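Local coordinates for protein histidinol dehydrogenase (PDB 6AN0) that probably catalyses the two NAD-dependent oxidations that turn L-histidinol, by way of L-histidinaldehyde, into L-histidine, with one zinc ion per subunit, at residues 129-134 with 159-164; 67-72 with 186-191; 143-148 with 180-185. All blocks are in the same frame, centred on the assembly; numbering follows the deposited sequence.

Overall arrangement
The three contacts lie in one alpha/beta region, on the parallel part of a mixed sheet, and share its elements. Interaction 1 is the buried pairing of strands 117-132 and 158-163, held by a ladder of backbone hydrogen bonds. Interaction 2 is on the far side of strand 158-163: strand 186-189, its next neighbour, meets the loop 67-72 through two backbone bonds, water bridges and long charged side chains, mostly buried, but with Asp67 and Arg69 exposed at its rim. Interaction 3 has no direct hydrogen bond between its segments. It is buried and apolar, part of the helix layer over one face of the sheet, where helix 142-154 meets the end of helix 173-181; Ile184, just after that helix, packs against Ile159 of interaction 1. Arg69 NH2 also bonds Lys185 O, joining interactions 2 and 3.

Interaction 1: residues 129-134 with 159-164; sequences IGIYIP and ITLCTP
Four backbone hydrogen bonds zip Ile129-Ile133 to Thr160-Cys162: Thr160 N to Ile129 O, Ile131 N to Thr160 O, Cys162 N to Ile131 O and Ile133 N to Cys162 O. Three are nearly straight, whereas Ile131 N, 2.8 Å from Thr160 O, makes a more bent bond of 144°. The ladder is prolonged by a side chain, since Thr163 OG1 gives a hydrogen bond of 2.7 Å to Ile133 O, approaching from above the carbonyl plane; with OG1 anti to the backbone N (chi1 -172°) the hydroxyl is turned back to that oxygen. The strands run parallel, 21° apart, as the two arms of a beta-alpha-beta unit whose crossover helix, 142-154, covers one face through Ile131 on Leu147 and Ile159 on Ala151. On this face Ile131 CD1 meets Ile159 CG2 at 3.8 Å, and beyond the strand end Ile133 CG1 sits 3.9 Å from Leu161 CD2. On the other face the Tyr132 ring lies obliquely to Cys162 O and passes at about a right angle to Pro164, with OH 3.9 Å from Pro164 CD. That hydroxyl is hydrogen-bonded to Gly192 N at the start of helix 192-201, and Tyr132 is a predicted NAD(+)-binding residue.

Interaction 2: residues 67-72 with 186-191; sequences DIRVSS and NIYKAG
Asn186 meets Arg69 first: its OD1 lies over one face of the guanidinium, 3.2 Å from NH2, with the amide and guanidinium planes 81° apart. The angle is too poor for a hydrogen bond, and NH2 instead bonds Lys185 O. At Ile187 the backbone takes over. Val70 N donates to Ile187 O at 2.9 Å, while a water accepts from both Ile187 N and Arg69 NE. Ile187 CG2 touches Val70 CG2 at 3.7 Å. Tyr188 stands opposite Arg69 in a single backbone bridge; the extended arginine chain, its CG anti to the backbone N (chi1 -165°), runs obliquely past the ring, CG 3.8 Å from Tyr188 CE2. Ile68 CG2 reaches Tyr188 CB at 4.0 Å. Lys189 N then closes the pairing with an almost straight bond of 2.8 Å to Ile68 O. The lysine chain, extended beyond CG, passes Val70 CG2 and carries NZ to a water that also bonds Asp67 O, to Gly169 O and to a salt bridge with Glu74. Loop 67-72 thus borders strand 186-189 on the edge away from strand 158-163. Several partners grip the Lys189 ammonium, and the carboxylate of Glu74 would favour its charged form; the main-chain bonds and the water on Asp67 O join the loop to the strand, while the salt bridge reaches helix 72-79 just after it.

Interaction 3: residues 143-148 with 180-185; sequences TVLMLG and NLIGIK. With EDO (1,2-ethanediol), chain C.
Ile182 reaches from the end of helix 173-181 to the Val144-Gly148 turn of helix 142-154 and carries most of this contact. Ile182 CB is 3.6 Å from C2 of a bound ethanediol, probably from the crystallisation liquor. From there the branches part. Ile182 CG2 meets Leu145 CD2 at 3.8 Å, the two side chains crossing at a slant, and Leu145 is backed by Ala93 and Ile97 of helix 84-102. CG1 lies between the backbone N and the carbonyl carbon (chi1 62°), and with the chain extended beyond it (chi2 175°) the terminal CD1 is directed at the backbone of helix 142-154. Ile182 CD1 lies 3.5 Å from Val144 O, with Val144 CG1 also close. Gly148 has no side chain to bar this approach, and Ile182 CD1 comes within 3.6 Å of Gly148 CA. Ile184 CD1 comes in next to it, 4.2 Å from Gly148 CA, and its side chain also rests on Ile159 and Leu161 of the sheet. No hydrogen bond joins the segments directly; Ile182 O is bonded by Gln152 NE2, further along helix 142-154, and weakly by the ethanediol O2. The two isoleucines flank Gly183, whose positive phi makes it the C-prime residue of a Schellman motif: Gly183 N bonds Asn180 O and Ile184 N bonds Ala179 O, ending the helix as the chain turns toward strand 186-189, which lies parallel to strand 158-163 in the alpha/beta fold.

Interaction 1: residues 129-134 with 159-164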
loop_
_atom_site.group_PDB
_atom_site.type_symbol
_atom_site.label_atom_id
_atom_site.label_comp_id
_atom_site.label_asym_id
_atom_site.label_seq_id
_atom_site.Cartn_x
_atom_site.Cartn_y
_atom_site.Cartn_z
ATOM N N ILE A 129 2.102 -14.496 5.216
ATOM C CA ILE A 129 2.215 -13.288 6.028
ATOM C C ILE A 129 3.351 -13.495 7.016
ATOM O O ILE A 129 3.412 -14.539 7.677
ATOM C CB ILE A 129 0.898 -13.006 6.778
ATOM C CG1 ILE A 129 -0.259 -12.764 5.788
ATOM C CG2 ILE A 129 1.079 -11.899 7.806
ATOM C CD1 ILE A 129 -0.111 -11.529 4.937
ATOM N N GLY A 130 4.243 -12.512 7.124
ATOM C CA GLY A 130 5.292 -12.513 8.141
ATOM C C GLY A 130 5.074 -11.386 9.139
ATOM O O GLY A 130 4.800 -10.248 8.748
ATOM N N ILE A 131 5.203 -11.716 10.431
ATOM C CA ILE A 131 5.028 -10.749 11.517
ATOM C C ILE A 131 6.311 -10.717 12.333
ATOM O O ILE A 131 6.780 -11.763 12.795
ATOM C CB ILE A 131 3.830 -11.107 12.425
ATOM C CG1 ILE A 131 2.511 -11.046 11.642
ATOM C CG2 ILE A 131 3.783 -10.165 13.642
ATOM C CD1 ILE A 131 1.322 -11.734 12.381
ATOM N N TYR A 132 6.864 -9.522 12.519
ATOM C CA TYR A 132 8.026 -9.309 13.373
ATOM C C TYR A 132 7.598 -8.682 14.692
ATOM O O TYR A 132 6.893 -7.669 14.691
ATOM C CB TYR A 132 9.042 -8.395 12.686
ATOM C CG TYR A 132 10.265 -8.282 13.548
ATOM C CD1 TYR A 132 11.161 -9.337 13.619
ATOM C CD2 TYR A 132 10.474 -7.179 14.365
ATOM C CE1 TYR A 132 12.269 -9.287 14.439
ATOM C CE2 TYR A 132 11.606 -7.121 15.196
ATOM C CZ TYR A 132 12.485 -8.184 15.222
ATOM O OH TYR A 132 13.611 -8.169 16.022
ATOM N N ILE A 133 8.053 -9.257 15.810
ATOM C CA ILE A 133 7.746 -8.749 17.141
ATOM C C ILE A 133 9.055 -8.553 17.896
ATOM O O ILE A 133 9.749 -9.533 18.184
ATOM C CB ILE A 133 6.821 -9.694 17.931
ATOM C CG1 ILE A 133 5.499 -9.948 17.180
ATOM C CG2 ILE A 133 6.572 -9.155 19.336
ATOM C CD1 ILE A 133 4.585 -8.745 17.127
ATOM N N PRO A 134 9.432 -7.325 18.254
ATOM C CA PRO A 134 10.664 -7.141 19.037
ATOM C C PRO A 134 10.589 -7.882 20.363
ATOM O O PRO A 134 9.510 -8.150 20.895
ATOM C CB PRO A 134 10.730 -5.622 19.254
ATOM C CG PRO A 134 9.931 -5.044 18.107
ATOM C CD PRO A 134 8.793 -6.038 17.920
ATOM N N ILE A 159 0.768 -17.949 8.376
ATOM C CA ILE A 159 1.188 -16.801 9.182
ATOM C C ILE A 159 2.433 -17.194 9.966
ATOM O O ILE A 159 2.409 -18.158 10.738
ATOM C CB ILE A 159 0.082 -16.335 10.137
ATOM C CG1 ILE A 159 -1.163 -15.924 9.336
ATOM C CG2 ILE A 159 0.635 -15.201 11.022
ATOM C CD1 ILE A 159 -2.422 -15.717 10.163
ATOM N N THR A 160 3.511 -16.440 9.777
ATOM C CA THR A 160 4.769 -16.661 10.469
ATOM C C THR A 160 4.981 -15.531 11.461
ATOM O O THR A 160 4.682 -14.374 11.155
ATOM C CB THR A 160 5.930 -16.708 9.466
ATOM O OG1 THR A 160 5.924 -17.980 8.810
ATOM C CG2 THR A 160 7.275 -16.495 10.157
ATOM N N LEU A 161 5.483 -15.860 12.655
ATOM C CA LEU A 161 5.859 -14.837 13.630
ATOM C C LEU A 161 7.304 -15.073 14.057
ATOM O O LEU A 161 7.635 -16.167 14.523
ATOM C CB LEU A 161 4.921 -14.875 14.841
ATOM C CG LEU A 161 5.011 -13.657 15.764
ATOM C CD1 LEU A 161 3.653 -13.444 16.429
ATOM C CD2 LEU A 161 6.089 -13.812 16.818
ATOM N N CYS A 162 8.156 -14.057 13.888
ATOM C CA CYS A 162 9.548 -14.073 14.337
ATOM C C CYS A 162 9.720 -13.123 15.515
ATOM O O CYS A 162 9.283 -11.969 15.453
ATOM C CB CYS A 162 10.505 -13.637 13.225
ATOM S SG CYS A 162 10.686 -14.827 11.883
ATOM N N THR A 163 10.407 -13.588 16.559
ATOM C CA THR A 163 10.675 -12.752 17.726
ATOM C C THR A 163 11.923 -13.299 18.398
ATOM O O THR A 163 12.071 -14.527 18.477
ATOM C CB THR A 163 9.459 -12.737 18.680
ATOM O OG1 THR A 163 9.649 -11.777 19.732
ATOM C CG2 THR A 163 9.200 -14.103 19.284
ATOM N N PRO A 164 12.856 -12.452 18.827
ATOM C CA PRO A 164 14.187 -12.948 19.229
ATOM C C PRO A 164 14.179 -13.544 20.625
ATOM O O PRO A 164 13.448 -13.082 21.512
ATOM C CB PRO A 164 15.068 -11.694 19.164
ATOM C CG PRO A 164 14.116 -10.548 19.292
ATOM C CD PRO A 164 12.840 -10.988 18.634
#

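Interaction 2: residues 67-72 with 186-191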
loop_
_atom_site.group_PDB
_atom_site.type_symbol
_atom_site.label_atom_id
_atom_site.label_comp_id
_atom_site.label_asym_id
_atom_site.label_seq_id
_atom_site.Cartn_x
_atom_site.Cartn_y
_atom_site.Cartn_z
ATOM N N ASP A 67 17.179 -25.561 17.886
ATOM C CA ASP A 67 15.978 -25.467 17.065
ATOM C C ASP A 67 15.554 -24.012 16.937
ATOM O O ASP A 67 15.520 -23.280 17.931
ATOM C CB ASP A 67 14.836 -26.295 17.662
ATOM C CG ASP A 67 15.127 -27.782 17.643
ATOM O OD1 ASP A 67 15.527 -28.297 16.577
ATOM O OD2 ASP A 67 14.964 -28.431 18.696
ATOM N N ILE A 68 15.232 -23.599 15.713
ATOM C CA ILE A 68 14.733 -22.244 15.485
ATOM C C ILE A 68 13.255 -22.139 15.849
ATOM O O ILE A 68 12.796 -21.088 16.320
ATOM C CB ILE A 68 14.993 -21.841 14.021
ATOM C CG1 ILE A 68 16.505 -21.779 13.762
ATOM C CG2 ILE A 68 14.295 -20.509 13.665
ATOM C CD1 ILE A 68 16.889 -21.884 12.297
ATOM N N ARG A 69 12.493 -23.217 15.671
ATOM C CA ARG A 69 11.050 -23.175 15.864
ATOM C C ARG A 69 10.681 -23.403 17.328
ATOM O O ARG A 69 11.216 -24.308 17.976
ATOM C CB ARG A 69 10.360 -24.219 14.981
ATOM C CG ARG A 69 8.867 -23.959 14.866
ATOM C CD ARG A 69 8.179 -24.876 13.877
ATOM N NE ARG A 69 6.730 -24.704 13.956
ATOM C CZ ARG A 69 5.847 -25.567 13.465
ATOM N NH1 ARG A 69 6.262 -26.667 12.850
ATOM N NH2 ARG A 69 4.548 -25.331 13.594
ATOM N N VAL A 70 9.767 -22.572 17.845
ATOM C CA VAL A 70 9.211 -22.788 19.177
ATOM C C VAL A 70 8.436 -24.098 19.177
ATOM O O VAL A 70 7.628 -24.355 18.279
ATOM C CB VAL A 70 8.319 -21.597 19.576
ATOM C CG1 VAL A 70 7.611 -21.860 20.898
ATOM C CG2 VAL A 70 9.138 -20.299 19.653
ATOM N N SER A 71 8.677 -24.932 20.188
ATOM C CA SER A 71 8.053 -26.243 20.292
ATOM C C SER A 71 6.680 -26.163 20.965
ATOM O O SER A 71 6.316 -25.167 21.591
ATOM C CB SER A 71 8.949 -27.190 21.085
ATOM O OG SER A 71 9.008 -26.782 22.441
ATOM N N SER A 72 5.916 -27.257 20.859
ATOM C CA SER A 72 4.615 -27.281 21.519
ATOM C C SER A 72 4.756 -27.316 23.041
ATOM O O SER A 72 3.929 -26.731 23.749
ATOM C CB SER A 72 3.781 -28.467 21.018
ATOM O OG SER A 72 4.300 -29.689 21.489
ATOM N N ASN A 186 3.292 -21.089 13.595
ATOM C CA ASN A 186 4.655 -21.056 13.060
ATOM C C ASN A 186 5.378 -19.897 13.736
ATOM O O ASN A 186 5.338 -18.765 13.263
ATOM C CB ASN A 186 4.647 -20.886 11.541
ATOM C CG ASN A 186 3.979 -22.054 10.808
ATOM O OD1 ASN A 186 3.831 -23.148 11.350
ATOM N ND2 ASN A 186 3.588 -21.817 9.559
ATOM N N ILE A 187 6.059 -20.191 14.846
ATOM C CA ILE A 187 6.716 -19.180 15.668
ATOM C C ILE A 187 8.199 -19.511 15.723
ATOM O O ILE A 187 8.572 -20.642 16.062
ATOM C CB ILE A 187 6.111 -19.132 17.084
ATOM C CG1 ILE A 187 4.590 -18.932 17.009
ATOM C CG2 ILE A 187 6.776 -18.053 17.930
ATOM C CD1 ILE A 187 3.913 -19.005 18.368
ATOM N N TYR A 188 9.037 -18.524 15.407
ATOM C CA TYR A 188 10.462 -18.734 15.231
ATOM C C TYR A 188 11.260 -17.802 16.131
ATOM O O TYR A 188 10.966 -16.603 16.229
ATOM C CB TYR A 188 10.859 -18.528 13.763
ATOM C CG TYR A 188 10.050 -19.407 12.849
ATOM C CD1 TYR A 188 9.001 -18.884 12.098
ATOM C CD2 TYR A 188 10.290 -20.771 12.785
ATOM C CE1 TYR A 188 8.250 -19.702 11.267
ATOM C CE2 TYR A 188 9.549 -21.589 11.960
ATOM C CZ TYR A 188 8.526 -21.052 11.210
ATOM O OH TYR A 188 7.787 -21.875 10.390
ATOM N N LYS A 189 12.287 -18.364 16.759
ATOM C CA LYS A 189 13.210 -17.620 17.616
ATOM C C LYS A 189 14.224 -16.918 16.719
ATOM O O LYS A 189 15.266 -17.475 16.377
ATOM C CB LYS A 189 13.902 -18.558 18.591
ATOM C CG LYS A 189 12.971 -19.314 19.524
ATOM C CD LYS A 189 13.780 -20.295 20.377
ATOM C CE LYS A 189 12.884 -21.092 21.305
ATOM N NZ LYS A 189 13.668 -21.954 22.241
ATOM N N ALA A 190 13.919 -15.679 16.338
ATOM C CA ALA A 190 14.783 -14.926 15.434
ATOM C C ALA A 190 14.447 -13.450 15.534
ATOM O O ALA A 190 13.272 -13.080 15.625
ATOM C CB ALA A 190 14.619 -15.381 13.977
ATOM N N GLY A 191 15.477 -12.603 15.482
ATOM C CA GLY A 191 15.279 -11.170 15.530
ATOM C C GLY A 191 16.100 -10.452 14.475
ATOM O O GLY A 191 16.870 -11.063 13.729
HETATM O O HOH W 1 14.828 -23.649 20.559
HETATM O O HOH W 2 6.045 -22.853 16.292
#

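Interaction 3: residues 143-148 with 180-185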
loop_
_atom_site.group_PDB
_atom_site.type_symbol
_atom_site.label_atom_id
_atom_site.label_comp_id
_atom_site.label_asym_id
_atom_site.label_seq_id
_atom_site.Cartn_x
_atom_site.Cartn_y
_atom_site.Cartn_z
ATOM N N THR A 143 0.735 -6.167 20.069
ATOM C CA THR A 143 0.952 -6.122 18.625
ATOM C C THR A 143 0.636 -7.460 17.962
ATOM O O THR A 143 0.241 -7.496 16.790
ATOM C CB THR A 143 2.394 -5.692 18.348
ATOM O OG1 THR A 143 2.602 -4.415 18.950
ATOM C CG2 THR A 143 2.661 -5.572 16.846
ATOM N N VAL A 144 0.808 -8.570 18.686
ATOM C CA VAL A 144 0.426 -9.871 18.140
ATOM C C VAL A 144 -1.058 -9.882 17.786
ATOM O O VAL A 144 -1.451 -10.341 16.705
ATOM C CB VAL A 144 0.781 -10.997 19.126
ATOM C CG1 VAL A 144 0.294 -12.332 18.590
ATOM C CG2 VAL A 144 2.290 -11.023 19.383
ATOM N N LEU A 145 -1.906 -9.376 18.690
ATOM C CA LEU A 145 -3.338 -9.290 18.386
ATOM C C LEU A 145 -3.605 -8.390 17.187
ATOM O O LEU A 145 -4.426 -8.723 16.319
ATOM C CB LEU A 145 -4.118 -8.763 19.597
ATOM C CG LEU A 145 -4.129 -9.621 20.857
ATOM C CD1 LEU A 145 -4.899 -8.907 21.968
ATOM C CD2 LEU A 145 -4.724 -10.996 20.558
ATOM N N MET A 146 -2.931 -7.237 17.130
ATOM C CA MET A 146 -3.220 -6.229 16.109
ATOM C C MET A 146 -2.895 -6.718 14.700
ATOM O O MET A 146 -3.514 -6.267 13.726
ATOM C CB MET A 146 -2.418 -4.953 16.389
ATOM C CG MET A 146 -2.779 -4.237 17.686
ATOM S SD MET A 146 -4.474 -3.605 17.650
ATOM C CE MET A 146 -4.736 -3.158 19.375
ATOM N N LEU A 147 -1.890 -7.574 14.558
ATOM C CA LEU A 147 -1.474 -8.053 13.246
ATOM C C LEU A 147 -1.983 -9.452 12.954
ATOM O O LEU A 147 -2.360 -9.741 11.814
ATOM C CB LEU A 147 0.055 -8.035 13.132
ATOM C CG LEU A 147 0.668 -6.658 13.384
ATOM C CD1 LEU A 147 2.190 -6.741 13.325
ATOM C CD2 LEU A 147 0.159 -5.608 12.386
ATOM N N GLY A 148 -2.056 -10.301 13.982
ATOM C CA GLY A 148 -2.504 -11.671 13.772
ATOM C C GLY A 148 -3.996 -11.783 13.503
ATOM O O GLY A 148 -4.429 -12.625 12.713
ATOM N N ASN A 180 -0.506 -18.116 20.164
ATOM C CA ASN A 180 -1.204 -19.395 20.122
ATOM C C ASN A 180 -2.714 -19.207 20.225
ATOM O O ASN A 180 -3.478 -19.919 19.558
ATOM C CB ASN A 180 -0.694 -20.313 21.230
ATOM C CG ASN A 180 -1.390 -21.652 21.233
ATOM O OD1 ASN A 180 -2.294 -21.903 22.036
ATOM N ND2 ASN A 180 -0.992 -22.512 20.319
ATOM N N LEU A 181 -3.157 -18.239 21.040
ATOM C CA LEU A 181 -4.585 -17.954 21.209
ATOM C C LEU A 181 -5.275 -17.690 19.875
ATOM O O LEU A 181 -6.385 -18.179 19.631
ATOM C CB LEU A 181 -4.773 -16.748 22.132
ATOM C CG LEU A 181 -6.208 -16.233 22.338
ATOM C CD1 LEU A 181 -7.068 -17.275 23.055
ATOM C CD2 LEU A 181 -6.224 -14.901 23.091
ATOM N N ILE A 182 -4.651 -16.890 19.012
ATOM C CA ILE A 182 -5.294 -16.479 17.769
ATOM C C ILE A 182 -4.853 -17.374 16.616
ATOM O O ILE A 182 -5.071 -17.056 15.440
ATOM C CB ILE A 182 -5.025 -15.000 17.467
ATOM C CG1 ILE A 182 -3.533 -14.733 17.273
ATOM C CG2 ILE A 182 -5.591 -14.122 18.580
ATOM C CD1 ILE A 182 -3.248 -13.321 16.854
ATOM N N GLY A 183 -4.238 -18.505 16.945
ATOM C CA GLY A 183 -4.022 -19.570 15.986
ATOM C C GLY A 183 -2.741 -19.504 15.188
ATOM O O GLY A 183 -2.621 -20.213 14.181
ATOM N N ILE A 184 -1.784 -18.678 15.592
ATOM C CA ILE A 184 -0.482 -18.664 14.934
ATOM C C ILE A 184 0.315 -19.857 15.453
ATOM O O ILE A 184 0.560 -19.972 16.660
ATOM C CB ILE A 184 0.252 -17.338 15.191
ATOM C CG1 ILE A 184 -0.536 -16.164 14.590
ATOM C CG2 ILE A 184 1.664 -17.395 14.625
ATOM C CD1 ILE A 184 0.010 -14.823 14.979
ATOM N N LYS A 185 0.702 -20.764 14.545
ATOM C CA LYS A 185 1.431 -21.964 14.931
ATOM C C LYS A 185 2.892 -21.964 14.510
ATOM O O LYS A 185 3.661 -22.780 15.025
ATOM C CB LYS A 185 0.754 -23.214 14.346
ATOM C CG LYS A 185 -0.666 -23.428 14.845
ATOM C CD LYS A 185 -0.671 -23.691 16.343
ATOM C CE LYS A 185 -2.053 -23.482 16.943
ATOM N NZ LYS A 185 -3.072 -24.345 16.296
HETATM C C1 EDO C . -9.219 -14.615 15.320
HETATM O O1 EDO C . -9.792 -14.704 14.009
HETATM C C2 EDO C . -7.969 -15.478 15.413
HETATM O O2 EDO C . -8.308 -16.870 15.462
#